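Local coordinates for E3 19 kDa protein (Human adenovirus E serotype 4, PDB 5IRO) that probably binds class I MHC heavy chains through its ER-lumenal domain and helps retain them in the endoplasmic reticulum, keeping them from the cell surface, at residues L20-D25 with F85-M90. Numbering follows the deposited sequence.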
# COMPACT_ATOMS: atom_id res chain seq x y z
N LEU D 20 -23.82 -4.13 -5.92
CA LEU D 20 -22.78 -3.11 -6.02
C LEU D 20 -22.40 -2.51 -4.67
O LEU D 20 -23.25 -2.33 -3.80
CB LEU D 20 -23.14 -2.03 -7.05
CG LEU D 20 -24.36 -1.11 -6.92
CD1 LEU D 20 -24.24 0.01 -7.94
CD2 LEU D 20 -25.67 -1.86 -7.11
N SER D 21 -21.12 -2.19 -4.52
CA SER D 21 -20.59 -1.62 -3.29
C SER D 21 -19.86 -0.31 -3.57
O SER D 21 -19.31 -0.12 -4.65
CB SER D 21 -19.65 -2.61 -2.59
OG SER D 21 -18.71 -3.14 -3.51
N PHE D 22 -19.86 0.58 -2.59
CA PHE D 22 -19.19 1.87 -2.72
C PHE D 22 -18.12 2.02 -1.66
O PHE D 22 -18.27 1.54 -0.54
CB PHE D 22 -20.20 3.02 -2.61
CG PHE D 22 -21.18 3.09 -3.74
CD1 PHE D 22 -21.10 4.12 -4.66
CD2 PHE D 22 -22.16 2.13 -3.90
CE1 PHE D 22 -21.99 4.20 -5.71
CE2 PHE D 22 -23.05 2.20 -4.95
CZ PHE D 22 -22.97 3.23 -5.85
N GLN D 23 -17.02 2.68 -2.02
CA GLN D 23 -15.89 2.78 -1.10
C GLN D 23 -15.06 4.04 -1.35
O GLN D 23 -14.85 4.44 -2.49
CB GLN D 23 -15.03 1.52 -1.20
CG GLN D 23 -13.87 1.43 -0.23
CD GLN D 23 -13.17 0.09 -0.28
OE1 GLN D 23 -13.73 -0.90 -0.74
NE2 GLN D 23 -11.92 0.05 0.19
N PRO D 24 -14.60 4.67 -0.26
CA PRO D 24 -13.73 5.85 -0.31
C PRO D 24 -12.28 5.49 -0.63
O PRO D 24 -11.62 4.85 0.18
CB PRO D 24 -13.82 6.40 1.12
CG PRO D 24 -14.20 5.23 1.96
CD PRO D 24 -15.09 4.40 1.10
N ASP D 25 -11.80 5.90 -1.80
CA ASP D 25 -10.42 5.62 -2.19
C ASP D 25 -9.73 6.86 -2.75
O ASP D 25 -9.83 7.13 -3.93
CB ASP D 25 -10.37 4.52 -3.25
CG ASP D 25 -10.34 3.12 -2.65
OD1 ASP D 25 -9.58 2.28 -3.17
OD2 ASP D 25 -11.08 2.86 -1.69
N PHE D 85 -29.51 2.50 -10.86
CA PHE D 85 -29.17 2.55 -9.45
C PHE D 85 -28.50 3.88 -9.21
O PHE D 85 -27.56 4.25 -9.92
CB PHE D 85 -28.21 1.42 -9.06
CG PHE D 85 -27.96 1.34 -7.58
CD1 PHE D 85 -26.89 2.01 -7.00
CD2 PHE D 85 -28.80 0.61 -6.76
CE1 PHE D 85 -26.66 1.94 -5.64
CE2 PHE D 85 -28.58 0.53 -5.40
CZ PHE D 85 -27.51 1.20 -4.84
N ILE D 86 -28.99 4.61 -8.22
CA ILE D 86 -28.49 5.94 -7.94
C ILE D 86 -27.20 5.95 -7.12
O ILE D 86 -27.15 5.49 -5.97
CB ILE D 86 -29.57 6.82 -7.29
CG1 ILE D 86 -29.07 8.25 -7.12
CG2 ILE D 86 -30.08 6.21 -5.98
CD1 ILE D 86 -29.07 9.03 -8.41
N PHE D 87 -26.14 6.46 -7.73
CA PHE D 87 -24.83 6.53 -7.10
C PHE D 87 -24.77 7.80 -6.27
O PHE D 87 -23.94 7.94 -5.37
CB PHE D 87 -23.71 6.52 -8.15
CG PHE D 87 -23.81 5.38 -9.13
CD1 PHE D 87 -23.07 4.23 -8.95
CD2 PHE D 87 -24.63 5.47 -10.24
CE1 PHE D 87 -23.16 3.18 -9.84
CE2 PHE D 87 -24.72 4.42 -11.14
CZ PHE D 87 -23.98 3.28 -10.94
N GLU D 88 -25.68 8.73 -6.56
CA GLU D 88 -25.79 9.99 -5.84
C GLU D 88 -26.28 9.76 -4.41
O GLU D 88 -26.24 10.67 -3.57
CB GLU D 88 -26.75 10.92 -6.59
CG GLU D 88 -26.78 12.37 -6.13
CD GLU D 88 -27.73 13.22 -6.96
OE1 GLU D 88 -28.24 12.72 -7.98
OE2 GLU D 88 -27.96 14.39 -6.59
N HIS D 89 -26.73 8.54 -4.12
CA HIS D 89 -27.29 8.22 -2.82
C HIS D 89 -26.38 7.30 -2.01
O HIS D 89 -26.69 6.93 -0.88
CB HIS D 89 -28.67 7.57 -2.98
CG HIS D 89 -29.81 8.51 -2.77
ND1 HIS D 89 -30.06 9.14 -1.57
CD2 HIS D 89 -30.77 8.95 -3.62
CE1 HIS D 89 -31.12 9.91 -1.68
NE2 HIS D 89 -31.57 9.82 -2.92
N MET D 90 -25.25 6.94 -2.61
CA MET D 90 -24.28 6.07 -1.95
C MET D 90 -22.87 6.65 -2.02
O MET D 90 -21.97 6.19 -1.32
CB MET D 90 -24.32 4.66 -2.55
CG MET D 90 -25.61 3.90 -2.26
SD MET D 90 -25.47 2.74 -0.88
CE MET D 90 -24.73 1.33 -1.70
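One face of the Phe22 ring carries Met90 CB, which stands 3.5 Å above the plane and over its centre. Phe87 CD1 sits at the edge of the Phe22 ring, near the Phe22 plane. The Phe22 and Phe87 rings meet rim to rim, with planes at 57° and centroids 5.7 Å apart. Phe85 takes Leu20 on one face: Leu20 CD2 lies 3.9 Å from the ring centroid, a CH-pi contact. The other methyl, Leu20 CD1, reaches the rim of that ring and also Phe87 CE1, 3.9 Å away. Between Phe22 CE2 and Phe85 CE1 the approach is oblique, at 3.7 Å. The contact joins the outer strand 20-24 of one antiparallel three-stranded sheet to the loop that leaves strand 78-84 of the other. Leu20 and Phe22 alternate with Ser21, so both side chains start toward the loop. Phe87 is buried; it also touches Val31 and meets the rings of Tyr46 and Trp59. Met90 is the N-cap residue of helix 91-94. The Met90 side chain bends at chi2 (-99°) and chi3 (-82°), which brings Met90 CE to 3.5 Å from Phe22 CD2. The sulfur makes an oblique Met-aromatic contact, with Met90 SD 5.2 Å from the Phe22 ring centroid.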